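Glutathione s-transferase (Oryza sativa, PDB 1OYJ) catalyses the conjugation of reduced glutathione to a wide range of exogenous and endogenous hydrophobic electrophiles. Local coordinates at residues Val8-Trp13 and Ser43-Arg48; Arg20-Met25 and Leu30-Arg35; Ser178-Arg181 and Phe185-Glu188. One frame throughout, in Å; residues are numbered along the deposited sequence.

Contact 1: residues Val8-Trp13 and Ser43-Arg48; sequences VLLDFW and SDLLLR
Leu10 reaches from strand 7-11 to the first turn of helix 44-49 and sets its two methyls against different residues there. One of them lies on the helix backbone, with Leu10 CD1 3.6 Å from Leu46 CA, and it also touches CB of Leu46. The other meets a side chain methyl to methyl, Leu10 CD2 standing 4.0 Å from Leu45 CD2, and the two leucines cross at about a right angle. Leu45 turns CG anti to its own N (chi1 173°), which brings CD2 to this meeting point, while CG of the same residue packs on Leu10 CD1. No hydrogen bond joins strand and helix here; the contact is wholly apolar.

The neighbours of these leucines extend the cluster. Leu10 and Leu46 both touch Val58 of the adjacent strand, and the side chain of Leu46 also lies about 4 Å from those of Lys42 and Ile56, two glutathione-binding residues, and about 6 Å from the bound ligand itself.

The start of the helix is fixed by Ser43 at the N-cap. Its OG, which is also hydrogen-bonded to Glu37, accepts from the amide of Leu46, with Leu46 N 3.1 Å from Ser43 OG and the N-H almost in line (173°). Asp44, the first residue of the helix, makes a long salt bridge to Arg48 one turn later, its OD2 lying in the guanidinium plane at the edge.

Along the strand, Leu9 packs on helix 16-28 while Leu10 faces helix 44-49, so the central strand is covered by helices on both faces, as expected of the thioredoxin-like N-terminal domain of glutathione transferases.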
loop_
_atom_site.group_PDB
_atom_site.type_symbol
_atom_site.label_atom_id
_atom_site.label_comp_id
_atom_site.label_asym_id
_atom_site.label_seq_id
_atom_site.Cartn_x
_atom_site.Cartn_y
_atom_site.Cartn_z
ATOM N N VAL A 8 -17.007 -14.776 -3.215
ATOM C CA VAL A 8 -16.231 -15.935 -2.835
ATOM C C VAL A 8 -14.885 -15.470 -2.361
ATOM O O VAL A 8 -14.278 -14.591 -3.011
ATOM C CB VAL A 8 -16.014 -16.832 -4.052
ATOM C CG1 VAL A 8 -15.144 -18.025 -3.653
ATOM C CG2 VAL A 8 -17.350 -17.302 -4.652
ATOM N N LEU A 9 -14.382 -16.093 -1.298
ATOM C CA LEU A 9 -13.147 -15.664 -0.706
ATOM C C LEU A 9 -12.203 -16.826 -0.648
ATOM O O LEU A 9 -12.530 -17.851 0.005
ATOM C CB LEU A 9 -13.424 -15.090 0.665
ATOM C CG LEU A 9 -12.185 -14.449 1.345
ATOM C CD1 LEU A 9 -11.776 -13.117 0.676
ATOM C CD2 LEU A 9 -12.534 -14.136 2.861
ATOM N N LEU A 10 -11.094 -16.747 -1.380
ATOM C CA LEU A 10 -10.068 -17.762 -1.324
ATOM C C LEU A 10 -9.193 -17.333 -0.151
ATOM O O LEU A 10 -8.683 -16.210 -0.123
ATOM C CB LEU A 10 -9.267 -17.825 -2.607
ATOM C CG LEU A 10 -10.086 -17.861 -3.894
ATOM C CD1 LEU A 10 -9.172 -18.142 -5.148
ATOM C CD2 LEU A 10 -11.105 -19.010 -3.795
ATOM N N ASP A 11 -8.995 -18.210 0.823
ATOM C CA ASP A 11 -8.304 -17.776 2.032
ATOM C C ASP A 11 -7.565 -18.946 2.710
ATOM O O ASP A 11 -7.543 -20.107 2.193
ATOM C CB ASP A 11 -9.415 -17.127 2.842
ATOM C CG ASP A 11 -8.949 -16.103 3.887
ATOM O OD1 ASP A 11 -7.742 -16.012 4.220
ATOM O OD2 ASP A 11 -9.814 -15.354 4.404
ATOM N N PHE A 12 -6.920 -18.673 3.823
ATOM C CA PHE A 12 -6.167 -19.627 4.599
ATOM C C PHE A 12 -6.609 -19.286 6.025
ATOM O O PHE A 12 -6.598 -18.080 6.415
ATOM C CB PHE A 12 -4.672 -19.458 4.384
ATOM C CG PHE A 12 -3.849 -20.356 5.254
ATOM C CD1 PHE A 12 -4.093 -21.694 5.260
ATOM C CD2 PHE A 12 -2.777 -19.885 5.961
ATOM C CE1 PHE A 12 -3.334 -22.590 6.044
ATOM C CE2 PHE A 12 -1.985 -20.775 6.733
ATOM C CZ PHE A 12 -2.299 -22.126 6.800
ATOM N N TRP A 13 -7.051 -20.265 6.806
ATOM C CA TRP A 13 -7.729 -19.966 8.116
ATOM C C TRP A 13 -7.053 -18.958 9.043
ATOM O O TRP A 13 -7.689 -18.056 9.566
ATOM C CB TRP A 13 -8.036 -21.317 8.852
ATOM C CG TRP A 13 -6.838 -21.994 9.372
ATOM C CD1 TRP A 13 -6.078 -22.803 8.724
ATOM C CD2 TRP A 13 -6.293 -21.858 10.662
ATOM N NE1 TRP A 13 -4.979 -23.174 9.469
ATOM C CE2 TRP A 13 -5.129 -22.635 10.706
ATOM C CE3 TRP A 13 -6.674 -21.160 11.798
ATOM C CZ2 TRP A 13 -4.300 -22.689 11.814
ATOM C CZ3 TRP A 13 -5.891 -21.244 12.908
ATOM C CH2 TRP A 13 -4.746 -22.011 12.932
ATOM N N SER A 43 -4.688 -23.960 -5.484
ATOM C CA SER A 43 -5.605 -24.409 -6.531
ATOM C C SER A 43 -5.412 -23.705 -7.849
ATOM O O SER A 43 -4.942 -22.547 -7.946
ATOM C CB SER A 43 -7.048 -24.182 -6.075
ATOM O OG SER A 43 -7.366 -22.831 -6.166
ATOM N N ASP A 44 -5.801 -24.362 -8.919
ATOM C CA ASP A 44 -5.760 -23.697 -10.221
ATOM C C ASP A 44 -6.502 -22.316 -10.161
ATOM O O ASP A 44 -6.063 -21.345 -10.725
ATOM C CB ASP A 44 -6.303 -24.671 -11.297
ATOM C CG ASP A 44 -6.282 -24.084 -12.678
ATOM O OD1 ASP A 44 -5.258 -23.481 -13.095
ATOM O OD2 ASP A 44 -7.253 -24.196 -13.446
ATOM N N LEU A 45 -7.605 -22.222 -9.440
ATOM C CA LEU A 45 -8.402 -20.989 -9.403
ATOM C C LEU A 45 -7.607 -19.855 -8.695
ATOM O O LEU A 45 -7.484 -18.782 -9.191
ATOM C CB LEU A 45 -9.793 -21.259 -8.781
ATOM C CG LEU A 45 -10.688 -20.047 -8.505
ATOM C CD1 LEU A 45 -11.226 -19.476 -9.762
ATOM C CD2 LEU A 45 -11.814 -20.372 -7.491
ATOM N N LEU A 46 -6.973 -20.141 -7.570
ATOM C CA LEU A 46 -6.188 -19.134 -6.966
ATOM C C LEU A 46 -5.045 -18.670 -7.925
ATOM O O LEU A 46 -4.823 -17.474 -8.165
ATOM C CB LEU A 46 -5.655 -19.651 -5.634
ATOM C CG LEU A 46 -4.506 -18.907 -4.994
ATOM C CD1 LEU A 46 -4.896 -17.554 -4.648
ATOM C CD2 LEU A 46 -4.005 -19.639 -3.799
ATOM N N LEU A 47 -4.340 -19.628 -8.513
ATOM C CA LEU A 47 -3.234 -19.272 -9.373
ATOM C C LEU A 47 -3.677 -18.463 -10.562
ATOM O O LEU A 47 -2.900 -17.581 -11.035
ATOM C CB LEU A 47 -2.506 -20.517 -9.843
ATOM C CG LEU A 47 -1.822 -21.231 -8.692
ATOM C CD1 LEU A 47 -1.251 -22.542 -9.273
ATOM C CD2 LEU A 47 -0.769 -20.402 -8.081
ATOM N N ARG A 48 -4.882 -18.739 -11.061
ATOM C CA ARG A 48 -5.423 -17.918 -12.156
ATOM C C ARG A 48 -5.944 -16.577 -11.776
ATOM O O ARG A 48 -5.916 -15.669 -12.616
ATOM C CB ARG A 48 -6.655 -18.543 -12.817
ATOM C CG ARG A 48 -6.339 -19.650 -13.787
ATOM C CD ARG A 48 -7.575 -20.205 -14.608
ATOM N NE ARG A 48 -8.588 -20.930 -13.815
ATOM C CZ ARG A 48 -9.821 -20.466 -13.525
ATOM N NH1 ARG A 48 -10.214 -19.260 -13.964
ATOM N NH2 ARG A 48 -10.664 -21.220 -12.809
#

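Contact 2: residues Arg20-Met25 and Leu30-Arg35; sequences RCRIAM and LEFEYR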
loop_
_atom_site.group_PDB
_atom_site.type_symbol
_atom_site.label_atom_id
_atom_site.label_comp_id
_atom_site.label_asym_id
_atom_site.label_seq_id
_atom_site.Cartn_x
_atom_site.Cartn_y
_atom_site.Cartn_z
ATOM N N ARG A 20 -9.087 -9.816 7.673
ATOM C CA ARG A 20 -9.566 -8.539 7.416
ATOM C C ARG A 20 -10.818 -8.535 6.569
ATOM O O ARG A 20 -11.745 -7.793 6.876
ATOM C CB ARG A 20 -8.564 -7.603 6.707
ATOM C CG ARG A 20 -7.298 -7.331 7.430
ATOM C CD ARG A 20 -6.246 -6.699 6.564
ATOM N NE ARG A 20 -5.137 -6.200 7.339
ATOM C CZ ARG A 20 -4.077 -5.608 6.842
ATOM N NH1 ARG A 20 -3.845 -5.618 5.528
ATOM N NH2 ARG A 20 -3.218 -5.034 7.653
ATOM N N CYS A 21 -10.765 -9.223 5.453
ATOM C CA CYS A 21 -11.813 -9.179 4.509
ATOM C C CYS A 21 -13.018 -9.931 5.098
ATOM O O CYS A 21 -14.169 -9.585 4.841
ATOM C CB CYS A 21 -11.398 -9.886 3.234
ATOM S SG CYS A 21 -9.843 -9.352 2.540
ATOM N N ARG A 22 -12.764 -11.002 5.851
ATOM C CA ARG A 22 -13.917 -11.680 6.528
ATOM C C ARG A 22 -14.688 -10.713 7.473
ATOM O O ARG A 22 -15.958 -10.698 7.447
ATOM C CB ARG A 22 -13.532 -12.942 7.355
ATOM C CG ARG A 22 -12.937 -14.108 6.442
ATOM C CD ARG A 22 -12.232 -15.258 7.197
ATOM N NE ARG A 22 -10.878 -15.460 6.793
ATOM C CZ ARG A 22 -10.025 -16.201 7.454
ATOM N NH1 ARG A 22 -8.786 -16.285 7.038
ATOM N NH2 ARG A 22 -10.392 -16.799 8.569
ATOM N N ILE A 23 -13.946 -10.024 8.334
ATOM C CA ILE A 23 -14.554 -9.081 9.299
ATOM C C ILE A 23 -15.298 -7.974 8.577
ATOM O O ILE A 23 -16.372 -7.600 8.972
ATOM C CB ILE A 23 -13.450 -8.543 10.212
ATOM C CG1 ILE A 23 -12.992 -9.693 11.126
ATOM C CG2 ILE A 23 -13.845 -7.329 11.023
ATOM C CD1 ILE A 23 -11.611 -9.340 11.769
ATOM N N ALA A 24 -14.694 -7.445 7.493
ATOM C CA ALA A 24 -15.316 -6.355 6.753
ATOM C C ALA A 24 -16.632 -6.750 6.079
ATOM O O ALA A 24 -17.642 -6.015 6.164
ATOM C CB ALA A 24 -14.348 -5.776 5.795
ATOM N N MET A 25 -16.667 -7.937 5.484
ATOM C CA MET A 25 -17.910 -8.465 4.980
ATOM C C MET A 25 -18.930 -8.719 6.087
ATOM O O MET A 25 -20.087 -8.317 5.973
ATOM C CB MET A 25 -17.634 -9.728 4.126
ATOM C CG MET A 25 -17.050 -9.330 2.780
ATOM S SD MET A 25 -16.795 -10.652 1.593
ATOM C CE MET A 25 -15.412 -11.604 2.274
ATOM N N LEU A 30 -22.474 -8.745 4.374
ATOM C CA LEU A 30 -22.328 -9.398 3.106
ATOM C C LEU A 30 -21.923 -10.879 3.290
ATOM O O LEU A 30 -20.874 -11.140 3.845
ATOM C CB LEU A 30 -21.241 -8.671 2.290
ATOM C CG LEU A 30 -21.443 -7.204 1.918
ATOM C CD1 LEU A 30 -20.167 -6.636 1.323
ATOM C CD2 LEU A 30 -22.503 -7.178 0.842
ATOM N N GLU A 31 -22.723 -11.825 2.785
ATOM C CA GLU A 31 -22.460 -13.248 2.966
ATOM C C GLU A 31 -21.512 -13.650 1.905
ATOM O O GLU A 31 -21.604 -13.124 0.774
ATOM C CB GLU A 31 -23.724 -14.083 2.796
ATOM C CG GLU A 31 -24.805 -13.772 3.826
ATOM C CD GLU A 31 -24.383 -13.954 5.281
ATOM O OE1 GLU A 31 -23.489 -14.784 5.584
ATOM O OE2 GLU A 31 -24.990 -13.271 6.149
ATOM N N PHE A 32 -20.628 -14.590 2.194
ATOM C CA PHE A 32 -19.704 -15.038 1.142
ATOM C C PHE A 32 -19.384 -16.494 1.305
ATOM O O PHE A 32 -19.457 -17.028 2.377
ATOM C CB PHE A 32 -18.400 -14.201 1.247
ATOM C CG PHE A 32 -17.724 -14.314 2.598
ATOM C CD1 PHE A 32 -16.720 -15.223 2.799
ATOM C CD2 PHE A 32 -18.163 -13.576 3.671
ATOM C CE1 PHE A 32 -16.128 -15.365 3.974
ATOM C CE2 PHE A 32 -17.522 -13.654 4.901
ATOM C CZ PHE A 32 -16.511 -14.577 5.049
ATOM N N GLU A 33 -18.965 -17.128 0.231
ATOM C CA GLU A 33 -18.494 -18.471 0.300
ATOM C C GLU A 33 -17.013 -18.510 0.604
ATOM O O GLU A 33 -16.207 -18.017 -0.181
ATOM C CB GLU A 33 -18.748 -19.159 -1.048
ATOM C CG GLU A 33 -18.230 -20.580 -1.076
ATOM C CD GLU A 33 -18.287 -21.252 -2.427
ATOM O OE1 GLU A 33 -18.947 -20.773 -3.374
ATOM O OE2 GLU A 33 -17.595 -22.277 -2.539
ATOM N N TYR A 34 -16.642 -19.104 1.738
ATOM C CA TYR A 34 -15.249 -19.235 2.100
ATOM C C TYR A 34 -14.628 -20.520 1.525
ATOM O O TYR A 34 -15.152 -21.646 1.770
ATOM C CB TYR A 34 -15.220 -19.365 3.609
ATOM C CG TYR A 34 -13.858 -19.484 4.192
ATOM C CD1 TYR A 34 -13.160 -18.331 4.590
ATOM C CD2 TYR A 34 -13.260 -20.692 4.333
ATOM C CE1 TYR A 34 -11.915 -18.423 5.164
ATOM C CE2 TYR A 34 -11.997 -20.818 4.881
ATOM C CZ TYR A 34 -11.308 -19.677 5.283
ATOM O OH TYR A 34 -10.030 -19.812 5.788
ATOM N N ARG A 35 -13.509 -20.408 0.836
ATOM C CA ARG A 35 -12.812 -21.593 0.371
ATOM C C ARG A 35 -11.429 -21.656 0.950
ATOM O O ARG A 35 -10.651 -20.726 0.757
ATOM C CB ARG A 35 -12.729 -21.606 -1.146
ATOM C CG ARG A 35 -14.080 -21.493 -1.826
ATOM C CD ARG A 35 -14.056 -21.916 -3.253
ATOM N NE ARG A 35 -15.366 -21.817 -3.880
ATOM C CZ ARG A 35 -15.552 -21.622 -5.174
ATOM N NH1 ARG A 35 -16.767 -21.514 -5.678
ATOM N NH2 ARG A 35 -14.507 -21.505 -5.971
#
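The carbonyl of Met25 accepts the amide of Leu30, with Leu30 N 2.9 Å from Met25 O. Beside it the two side chains begin to pack, Met25 CB lying 4.2 Å from Leu30 CB. Further along, Met25 bends at its last torsion (chi3 -71°) and lays its methyl on the ring of Phe32: Met25 CE is 3.7 Å from the ring centroid and only 15° off the normal, a CH-pi contact. The sulfur lies obliquely to the same ring, making this a Met-aromatic pair. Met25 and Phe32 thus pack the helix on the chain leading into strand 33-36, within the beta-alpha-beta unit of strand 7-11, helix 16-28 and strand 33-36 in the thioredoxin-like domain. The far end of the ring meets Arg22, whose CG is 3.9 Å from Phe32 CZ. With an alanine in place of Phe32, the Met25 methyl would probably lose the surface it rests on, and a gap would open beside the aliphatic part of Arg22.

Beyond CG, Arg22 passes Tyr34. The ring edge of Tyr34 points at a face of the guanidinium, with Tyr34 CE1 3.5 Å from Arg22 NE and the two planes 72° apart. The charge of Arg22 is met by Asp11 in a salt bridge and by the carbonyl of Trp13, while Tyr34 OH is hydrogen-bonded to Glu36.

Contact 3: residues Ser178-Arg181 and Phe185-Glu188; sequences SYER and FSVE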
loop_
_atom_site.group_PDB
_atom_site.type_symbol
_atom_site.label_atom_id
_atom_site.label_comp_id
_atom_site.label_asym_id
_atom_site.label_seq_id
_atom_site.Cartn_x
_atom_site.Cartn_y
_atom_site.Cartn_z
ATOM N N SER A 178 1.445 -14.316 21.196
ATOM C CA SER A 178 2.629 -14.873 20.613
ATOM C C SER A 178 3.790 -13.851 20.575
ATOM O O SER A 178 4.938 -14.239 20.795
ATOM C CB SER A 178 2.324 -15.408 19.200
ATOM O OG SER A 178 1.378 -16.463 19.232
ATOM N N TYR A 179 3.478 -12.590 20.319
ATOM C CA TYR A 179 4.508 -11.560 20.328
ATOM C C TYR A 179 5.058 -11.442 21.730
ATOM O O TYR A 179 6.265 -11.264 21.880
ATOM C CB TYR A 179 3.979 -10.184 19.954
ATOM C CG TYR A 179 3.403 -10.055 18.556
ATOM C CD1 TYR A 179 3.690 -10.938 17.577
ATOM C CD2 TYR A 179 2.632 -9.014 18.245
ATOM C CE1 TYR A 179 3.117 -10.802 16.322
ATOM C CE2 TYR A 179 2.112 -8.862 17.013
ATOM C CZ TYR A 179 2.341 -9.759 16.077
ATOM O OH TYR A 179 1.764 -9.542 14.817
ATOM N N GLU A 180 4.158 -11.520 22.719
ATOM C CA GLU A 180 4.531 -11.470 24.133
ATOM C C GLU A 180 5.463 -12.535 24.581
ATOM O O GLU A 180 6.522 -12.240 25.211
ATOM C CB GLU A 180 3.330 -11.424 25.101
ATOM C CG GLU A 180 2.593 -10.105 25.047
ATOM C CD GLU A 180 1.284 -10.072 25.817
ATOM O OE1 GLU A 180 0.688 -11.128 26.052
ATOM O OE2 GLU A 180 0.894 -8.981 26.213
ATOM N N ARG A 181 5.143 -13.761 24.217
ATOM C CA ARG A 181 5.955 -14.850 24.662
ATOM C C ARG A 181 7.279 -14.869 23.909
ATOM O O ARG A 181 8.316 -15.125 24.495
ATOM C CB ARG A 181 5.194 -16.179 24.468
ATOM C CG ARG A 181 3.955 -16.264 25.380
ATOM C CD ARG A 181 3.741 -17.534 26.040
ATOM N NE ARG A 181 4.798 -17.955 26.957
ATOM C CZ ARG A 181 5.287 -19.189 26.976
ATOM N NH1 ARG A 181 6.210 -19.550 27.863
ATOM N NH2 ARG A 181 4.862 -20.083 26.089
ATOM N N PHE A 185 7.823 -9.318 26.240
ATOM C CA PHE A 185 7.190 -8.143 26.858
ATOM C C PHE A 185 5.713 -8.455 27.006
ATOM O O PHE A 185 5.260 -9.489 26.480
ATOM C CB PHE A 185 7.392 -6.893 26.030
ATOM C CG PHE A 185 6.771 -6.978 24.658
ATOM C CD1 PHE A 185 5.463 -6.596 24.461
ATOM C CD2 PHE A 185 7.472 -7.531 23.585
ATOM C CE1 PHE A 185 4.880 -6.766 23.198
ATOM C CE2 PHE A 185 6.903 -7.643 22.337
ATOM C CZ PHE A 185 5.614 -7.284 22.147
ATOM N N SER A 186 4.975 -7.534 27.638
ATOM C CA SER A 186 3.524 -7.597 27.833
ATOM C C SER A 186 2.880 -6.361 27.155
ATOM O O SER A 186 3.280 -5.229 27.392
ATOM C CB SER A 186 3.216 -7.638 29.343
ATOM O OG SER A 186 2.064 -6.890 29.715
ATOM N N VAL A 187 1.909 -6.595 26.291
ATOM C CA VAL A 187 1.248 -5.506 25.630
ATOM C C VAL A 187 0.576 -4.595 26.633
ATOM O O VAL A 187 0.568 -3.390 26.491
ATOM C CB VAL A 187 0.240 -6.008 24.669
ATOM C CG1 VAL A 187 -0.450 -4.817 23.982
ATOM C CG2 VAL A 187 0.942 -6.825 23.586
ATOM N N GLU A 188 -0.001 -5.186 27.653
ATOM C CA GLU A 188 -0.645 -4.436 28.710
ATOM C C GLU A 188 0.363 -3.411 29.311
ATOM O O GLU A 188 0.038 -2.222 29.471
ATOM C CB GLU A 188 -1.279 -5.392 29.758
ATOM C CG GLU A 188 -2.032 -4.621 30.817
ATOM C CD GLU A 188 -3.315 -4.075 30.277
ATOM O OE1 GLU A 188 -3.942 -4.833 29.508
ATOM O OE2 GLU A 188 -3.636 -2.899 30.579
#
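Helix 176-183 turns through a short link into helix 187-190 in the all-helical C-terminal domain, and the contact spans this helix-to-helix corner. Glu180, near the end of the first helix, grips the start of the second: Val187 N lies 2.6 Å from Glu180 OE2 and donates to it at an angle of 161°. The bond uses the anti lone pair of OE2, the one directed away from the other carboxylate oxygen. Because the chain of Glu180 is extended beyond CG (chi2 171°), the carboxylate spans the corner and meets the first residue of the new helix.

Ser186 takes the N-cap position of that helix and bonds Glu189 N through OG, so two side chains hold amides of its first turn. The negative carboxylate at this N-terminal end is likely to be favoured by the helix dipole. The other oxygen, Glu180 OE1, makes a weak hydrogen bond to a glycerol that probably came from the crystallisation liquor. Val187 lies alongside the carboxylate, with Val187 CG2 3.4 Å from Glu180 OE2.

The carbonyl of Phe185 packs on the root of the Glu180 side chain, with Phe185 O 3.1 Å from Glu180 CB. The amide of the same phenylalanine makes a weak hydrogen bond to the first helix, Phe185 N lying 3.4 Å from Glu180 O.

The ring of Phe185 folds back to helix 176-183, its CG placed between the backbone N and the carbonyl carbon (chi1 62°). Met137 and Leu141 of helix 127-148 pack on this ring, and Met137 also touches Tyr179. At the end of the ring, Phe185 CZ comes to 4.0 Å from Tyr179 CB, and the neighbouring Phe185 CE2 lies 3.7 Å from Tyr179 O.

Overall arrangement
From the N terminus, strand 7-11 leads into helix 16-28 and then into strand 33-36. Contact 2 closes the tight loop between that helix and the returning strand, and it is nested inside the longer loop that contact 1 closes when helix 44-49 comes back to strand 7-11. The two share a sheet and meet where its neighbouring strands pair, with Leu9 O 2.9 Å from Arg35 N, a probable hydrogen bond. Contact 3 follows in series, closing the short corner between helix 176-183 and helix 187-190 in the C-terminal helical domain, on the other side of the chain's centre, about 32 Å from contact 1 and 29 Å from contact 2, centre to centre.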